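Local structure of putative sugar kinase PH1459 (Pyrococcus horikoshii, 3EWM) at residues I188-E193 with A248-L253; G208-A213 with K261-L266; P233-N238 with F271-A276. The protein probably phosphorylates a sugar, perhaps fructose, with ATP as phosphate donor, as a member of the pfkB family of carbohydrate kinases. All blocks are in the same frame, centred on the assembly; numbering follows the deposited sequence.

Contact 1 (I188-E193 with A248-L253)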
# COMPACT_ATOMS: atom_id res chain seq x y z
N ILE A 188 21.33 23.81 5.96
CA ILE A 188 20.03 24.44 5.90
C ILE A 188 19.09 23.48 6.57
O ILE A 188 19.01 22.30 6.21
CB ILE A 188 19.59 24.65 4.43
CG1 ILE A 188 20.57 25.58 3.71
CG2 ILE A 188 18.16 25.18 4.34
CD1 ILE A 188 20.89 25.12 2.30
N VAL A 189 18.38 23.98 7.57
CA VAL A 189 17.40 23.16 8.26
C VAL A 189 16.05 23.87 8.20
O VAL A 189 15.96 25.08 8.44
CB VAL A 189 17.82 22.88 9.74
CG1 VAL A 189 16.67 22.24 10.54
CG2 VAL A 189 19.04 21.99 9.77
N LYS A 190 15.04 23.10 7.82
CA LYS A 190 13.67 23.52 7.85
C LYS A 190 12.91 22.72 8.90
O LYS A 190 12.97 21.48 8.92
CB LYS A 190 13.03 23.33 6.46
CG LYS A 190 11.56 23.64 6.43
CD LYS A 190 10.98 23.37 5.04
CE LYS A 190 9.47 23.39 5.06
NZ LYS A 190 8.88 22.17 5.66
N ALA A 191 12.19 23.42 9.78
CA ALA A 191 11.42 22.78 10.80
C ALA A 191 10.23 23.65 11.14
O ALA A 191 10.32 24.87 11.04
CB ALA A 191 12.27 22.54 12.06
N SER A 192 9.13 23.02 11.55
CA SER A 192 8.01 23.75 12.11
C SER A 192 8.37 24.17 13.53
O SER A 192 9.22 23.56 14.18
CB SER A 192 6.75 22.89 12.17
OG SER A 192 6.96 21.79 13.06
N GLU A 193 7.69 25.19 14.01
CA GLU A 193 7.89 25.60 15.39
C GLU A 193 7.59 24.43 16.36
O GLU A 193 8.25 24.31 17.39
CB GLU A 193 7.11 26.88 15.71
CG GLU A 193 5.64 26.81 15.43
CD GLU A 193 4.93 28.11 15.80
OE1 GLU A 193 5.41 28.82 16.70
OE2 GLU A 193 3.88 28.41 15.17
N ALA A 248 6.86 23.40 -1.53
CA ALA A 248 7.04 24.58 -2.38
C ALA A 248 7.99 25.58 -1.71
O ALA A 248 8.93 26.08 -2.33
CB ALA A 248 5.71 25.22 -2.64
N PHE A 249 7.72 25.86 -0.43
CA PHE A 249 8.58 26.71 0.36
C PHE A 249 10.03 26.19 0.39
O PHE A 249 10.96 26.95 0.15
CB PHE A 249 8.00 26.85 1.78
CG PHE A 249 8.96 27.47 2.74
CD1 PHE A 249 9.11 28.85 2.79
CD2 PHE A 249 9.68 26.69 3.61
CE1 PHE A 249 10.00 29.44 3.68
CE2 PHE A 249 10.58 27.26 4.51
CZ PHE A 249 10.73 28.65 4.54
N MSE A 250 10.21 24.90 0.67
CA MSE A 250 11.56 24.32 0.66
C MSE A 250 12.24 24.52 -0.69
O MSE A 250 13.38 24.95 -0.76
CB MSE A 250 11.54 22.81 1.02
CG MSE A 250 12.91 22.18 1.15
SE MSE A 250 14.10 23.15 2.36
CE MSE A 250 14.76 21.64 3.45
N ALA A 251 11.52 24.19 -1.77
CA ALA A 251 12.06 24.36 -3.11
C ALA A 251 12.54 25.81 -3.33
O ALA A 251 13.66 26.03 -3.76
CB ALA A 251 11.04 23.97 -4.16
N ALA A 252 11.68 26.76 -2.98
CA ALA A 252 12.02 28.18 -3.08
C ALA A 252 13.25 28.55 -2.28
O ALA A 252 14.07 29.36 -2.71
CB ALA A 252 10.85 29.04 -2.62
N LEU A 253 13.37 27.98 -1.08
CA LEU A 253 14.48 28.32 -0.21
C LEU A 253 15.79 27.87 -0.84
O LEU A 253 16.77 28.61 -0.86
CB LEU A 253 14.31 27.69 1.16
CG LEU A 253 15.22 28.31 2.22
CD1 LEU A 253 14.69 29.70 2.59
CD2 LEU A 253 15.28 27.42 3.45

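Contact 2 (G208-A213 with K261-L266)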
# COMPACT_ATOMS: atom_id res chain seq x y z
N GLY A 208 20.33 24.84 11.35
CA GLY A 208 21.32 24.52 10.32
C GLY A 208 22.59 25.31 10.60
O GLY A 208 22.54 26.29 11.35
N SER A 209 23.72 24.90 10.03
CA SER A 209 24.97 25.63 10.25
C SER A 209 24.98 26.98 9.53
O SER A 209 25.57 27.97 9.99
CB SER A 209 26.16 24.75 9.82
OG SER A 209 26.14 24.57 8.43
N MSE A 210 24.27 27.04 8.40
CA MSE A 210 24.22 28.22 7.57
C MSE A 210 22.90 28.97 7.70
O MSE A 210 22.87 30.21 7.67
CB MSE A 210 24.46 27.83 6.12
CG MSE A 210 23.79 28.71 5.09
SE MSE A 210 24.18 28.22 3.23
CE MSE A 210 26.05 28.79 3.15
N LEU A 211 21.80 28.22 7.82
CA LEU A 211 20.47 28.81 7.80
C LEU A 211 19.41 27.90 8.37
O LEU A 211 19.39 26.69 8.14
CB LEU A 211 20.08 29.19 6.36
CG LEU A 211 18.69 29.80 6.16
CD1 LEU A 211 18.71 31.24 6.62
CD2 LEU A 211 18.25 29.69 4.72
N THR A 212 18.50 28.49 9.13
CA THR A 212 17.38 27.74 9.66
C THR A 212 16.10 28.42 9.22
O THR A 212 15.97 29.65 9.34
CB THR A 212 17.44 27.69 11.20
OG1 THR A 212 18.74 27.24 11.59
CG2 THR A 212 16.42 26.74 11.75
N ALA A 213 15.17 27.63 8.69
CA ALA A 213 13.87 28.13 8.31
C ALA A 213 12.88 27.49 9.25
O ALA A 213 12.76 26.26 9.28
CB ALA A 213 13.55 27.80 6.86
N LYS A 261 23.53 35.84 -4.52
CA LYS A 261 24.96 36.04 -4.27
C LYS A 261 25.33 35.51 -2.91
O LYS A 261 26.14 34.60 -2.76
CB LYS A 261 25.34 37.52 -4.32
CG LYS A 261 25.27 38.19 -5.69
CD LYS A 261 25.85 39.62 -5.59
CE LYS A 261 24.97 40.66 -6.32
NZ LYS A 261 24.66 40.28 -7.74
N GLY A 262 24.71 36.10 -1.89
CA GLY A 262 24.95 35.70 -0.53
C GLY A 262 23.65 35.18 0.03
O GLY A 262 22.62 35.16 -0.66
N LEU A 263 23.70 34.75 1.28
CA LEU A 263 22.52 34.38 2.01
C LEU A 263 21.78 35.64 2.43
O LEU A 263 21.79 36.01 3.60
CB LEU A 263 22.94 33.60 3.25
CG LEU A 263 22.27 32.30 3.65
CD1 LEU A 263 21.75 31.51 2.45
CD2 LEU A 263 23.32 31.52 4.36
N ASP A 264 21.17 36.31 1.46
CA ASP A 264 20.41 37.51 1.78
C ASP A 264 19.03 37.12 2.30
O ASP A 264 18.15 36.77 1.51
CB ASP A 264 20.30 38.42 0.55
CG ASP A 264 19.61 39.74 0.86
OD1 ASP A 264 18.53 39.72 1.49
OD2 ASP A 264 20.14 40.80 0.47
N LEU A 265 18.82 37.22 3.61
CA LEU A 265 17.61 36.68 4.26
C LEU A 265 16.31 37.34 3.82
O LEU A 265 15.29 36.67 3.65
CB LEU A 265 17.74 36.69 5.79
CG LEU A 265 18.84 35.81 6.40
CD1 LEU A 265 18.71 35.72 7.92
CD2 LEU A 265 18.86 34.42 5.81
N LEU A 266 16.36 38.66 3.63
CA LEU A 266 15.22 39.41 3.10
C LEU A 266 14.81 39.00 1.69
O LEU A 266 13.64 38.74 1.44
CB LEU A 266 15.49 40.92 3.18
CG LEU A 266 15.47 41.49 4.60
CD1 LEU A 266 15.74 42.98 4.55
CD2 LEU A 266 14.11 41.21 5.28

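Contact 3 (P233-N238 with F271-A276)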
# COMPACT_ATOMS: atom_id res chain seq x y z
N PRO A 233 5.89 37.26 7.75
CA PRO A 233 4.49 36.90 7.89
C PRO A 233 3.92 36.52 6.54
O PRO A 233 4.39 37.00 5.50
CB PRO A 233 3.82 38.19 8.41
CG PRO A 233 4.77 39.28 8.12
CD PRO A 233 6.15 38.69 8.03
N SER A 234 2.94 35.64 6.55
CA SER A 234 2.34 35.18 5.32
C SER A 234 1.54 36.28 4.65
O SER A 234 1.05 37.21 5.31
CB SER A 234 1.46 33.97 5.57
OG SER A 234 0.53 34.28 6.59
N TYR A 235 1.44 36.18 3.34
CA TYR A 235 0.50 36.99 2.59
C TYR A 235 -0.91 36.53 2.91
O TYR A 235 -1.14 35.33 3.17
CB TYR A 235 0.82 36.93 1.10
CG TYR A 235 1.75 38.05 0.67
CD1 TYR A 235 1.79 38.47 -0.66
CD2 TYR A 235 2.55 38.72 1.60
CE1 TYR A 235 2.63 39.52 -1.06
CE2 TYR A 235 3.39 39.77 1.23
CZ TYR A 235 3.42 40.16 -0.10
OH TYR A 235 4.25 41.19 -0.49
N ASN A 236 -1.84 37.48 2.90
CA ASN A 236 -3.23 37.20 3.21
C ASN A 236 -3.90 36.55 2.01
O ASN A 236 -4.78 37.13 1.37
CB ASN A 236 -3.95 38.49 3.62
CG ASN A 236 -5.40 38.26 4.00
OD1 ASN A 236 -5.76 37.18 4.46
ND2 ASN A 236 -6.24 39.27 3.79
N VAL A 237 -3.45 35.33 1.72
CA VAL A 237 -3.93 34.55 0.59
C VAL A 237 -5.31 34.01 0.87
O VAL A 237 -5.75 33.92 2.03
CB VAL A 237 -2.96 33.39 0.23
CG1 VAL A 237 -1.63 33.93 -0.25
CG2 VAL A 237 -2.77 32.42 1.42
N ASN A 238 -6.01 33.69 -0.20
CA ASN A 238 -7.21 32.88 -0.14
C ASN A 238 -6.87 31.52 -0.75
O ASN A 238 -6.96 31.34 -1.96
CB ASN A 238 -8.37 33.58 -0.87
CG ASN A 238 -8.82 34.84 -0.14
OD1 ASN A 238 -8.55 35.01 1.05
ND2 ASN A 238 -9.50 35.72 -0.84
N PHE A 271 11.13 35.87 -1.51
CA PHE A 271 10.98 34.90 -2.60
C PHE A 271 10.24 33.65 -2.12
O PHE A 271 9.25 33.24 -2.72
CB PHE A 271 12.32 34.53 -3.24
CG PHE A 271 12.20 33.47 -4.33
CD1 PHE A 271 11.50 33.74 -5.50
CD2 PHE A 271 12.80 32.23 -4.17
CE1 PHE A 271 11.37 32.79 -6.50
CE2 PHE A 271 12.69 31.25 -5.16
CZ PHE A 271 11.98 31.53 -6.34
N ALA A 272 10.71 33.07 -1.01
CA ALA A 272 10.09 31.87 -0.48
C ALA A 272 8.65 32.13 -0.06
O ALA A 272 7.76 31.29 -0.29
CB ALA A 272 10.92 31.29 0.68
N ASN A 273 8.40 33.31 0.50
CA ASN A 273 7.04 33.69 0.87
C ASN A 273 6.12 33.72 -0.35
O ASN A 273 5.01 33.17 -0.31
CB ASN A 273 7.02 35.05 1.58
CG ASN A 273 5.72 35.29 2.34
OD1 ASN A 273 5.04 34.36 2.77
ND2 ASN A 273 5.40 36.55 2.55
N LEU A 274 6.59 34.34 -1.44
CA LEU A 274 5.81 34.47 -2.67
C LEU A 274 5.51 33.11 -3.28
O LEU A 274 4.38 32.84 -3.68
CB LEU A 274 6.51 35.38 -3.68
CG LEU A 274 5.91 35.43 -5.09
CD1 LEU A 274 4.55 36.10 -5.07
CD2 LEU A 274 6.84 36.12 -6.06
N VAL A 275 6.53 32.27 -3.36
CA VAL A 275 6.37 30.91 -3.88
C VAL A 275 5.34 30.12 -3.07
O VAL A 275 4.41 29.53 -3.65
CB VAL A 275 7.70 30.16 -3.98
CG1 VAL A 275 7.46 28.63 -4.35
CG2 VAL A 275 8.59 30.85 -5.00
N ALA A 276 5.49 30.12 -1.74
CA ALA A 276 4.52 29.47 -0.86
C ALA A 276 3.12 30.04 -1.05
O ALA A 276 2.16 29.28 -1.20
CB ALA A 276 4.93 29.56 0.62
O HOH W 1 2.37 33.97 2.13

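Contact 1 (I188-E193 with A248-L253)
Ile188 and Lys190 of strand 188-192 pack against Phe249, Met250 and Leu253 of helix 245-259, a buried strand-on-helix contact in the large sheet domain of this ribokinase-like fold. Strand and helix run nearly antiparallel, at 158°, with their axes 10.6 Å apart at closest approach. On the strand side Lys190 does most of the touching, with the carbon part of its chain. Its CG stands anti to the backbone N (chi1 175°), and the chain stays extended through CE, which lays CD and CE along the edge of the Phe249 ring; only at chi4 does it bend, turning NZ off that line. CE comes to 3.6 Å from Phe249 CD2, while CD lies in the ring plane, 3.8 Å from the same atom. Met250, present as selenomethionine, curls back so that its CE rests 3.9 Å from Lys190 CB; ring edge and selenomethionine thus both line the lysine stem. At the start of the strand Ile188 CG2 meets Leu253 CD2 at 3.8 Å. Lys190 is an ATP-binding residue, and its NZ forms a long, weak ion pair with Asp160. Strands 156-160 and 211-215 flank strand 188-192 in the sheet, and helix 265-279 packs against Phe249 and Leu253.

Contact 2 (G208-A213 with K261-L266)
Met210 and Leu211 meet Leu263 and Leu265 where the entry to strand 211-215, the strand between 188-192 and 220-225 in the ribokinase-like sheet, faces the turn leading into helix 265-279. The contact across the segments is apolar throughout. Leu211 points from the strand toward the helix side; a chi1 of 179° swings its branch away from the backbone N and carries CD1 to Leu265 CD2 at 3.3 Å, tighter than usual for two methyl carbons. The two leucine chains run alongside each other, pointing opposite ways. Met210, a selenomethionine, lies aslant against the Leu263 methyls, though the placing of Leu263 CD2 is doubtful. Ile257 of helix 245-259 touches both Leu211 and Leu263 and so joins the two sides.

Polar bonds shape each segment separately. Leu263 is the centre of an inverse gamma turn, and the next residue, Asp264, is the N-cap of helix 265-279, with OD1 accepting from Lys267 N. On the strand side Lys225 NZ binds Met210 O, tying the loop to the adjoining strand 220-225. The turn before strand 211-215 is closed by Gly208 N, which donates to Thr212 OG1 at 2.9 Å with an N-H...O angle of 146°.

Contact 3 (P233-N238 with F271-A276)
The amide of Asn273 and the ring of Tyr235 stand almost at right angles, their planes 77° apart, with Asn273 ND2 approaching the ring obliquely at 3.7 Å from Tyr235 CD2. The tyrosine side chain crosses that of the asparagine rather than stacking on it. Within the helix, Phe271 has Val275 CG2 over one face of its ring, 3.6 Å above the plane and offset toward the rim; this ring belongs to the packing of helix 265-279 on helices 245-259 and 298-304. Asn273 leaves the helix on a different side, toward 233-238. With chi1 at -163° its amide is held out from the helix, up to the backbone of Pro233 and Ser234. ND2 donates a weak hydrogen bond to Pro233 O, 3.2 Å long and well bent, at 126°.

In the ribokinase-like fold of the pfkB kinases, the segment from Ser234 on is the loop that leads from strand 228-233, outermost of the sheet in this chain, to helix 245-259; here a buried helix residue reaches that loop's start through one weak direct bond and one water. Asn273 OD1 accepts from this water at 2.8 Å, and the same water accepts from Tyr235 N at 2.7 Å. An alanine in place of Asn273 would remove both amide ends and is likely to leave Pro233 O and the bridging water without their helix partner, giving the Tyr235 ring more freedom to turn. Ser234 is held separately: its OG bonds to Pro218 O, close to the ATP-binding Gly220.

Overall arrangement
Contact 1 is the core of the set, wholly buried, whereas contacts 2 and 3 lie about 18 Å from the chain centre and are only partly buried. Contacts 1 and 2 use neighbouring strands of one sheet, joined by probable backbone hydrogen bonds from Ala213 N to Val189 O and from Ala191 N to Ala213 O. Contacts 2 and 3 share helix 265-279, one at its start and one along its middle, without touching. Ala252 of contact 1 packs on Ala272 and Val275 of contact 3, so helices 245-259 and 265-279 meet there. Chemistry follows place: apolar packing in contacts 1 and 2, the first including the stem of a charged ATP-binding lysine; amide and water bonding at the loop in contact 3.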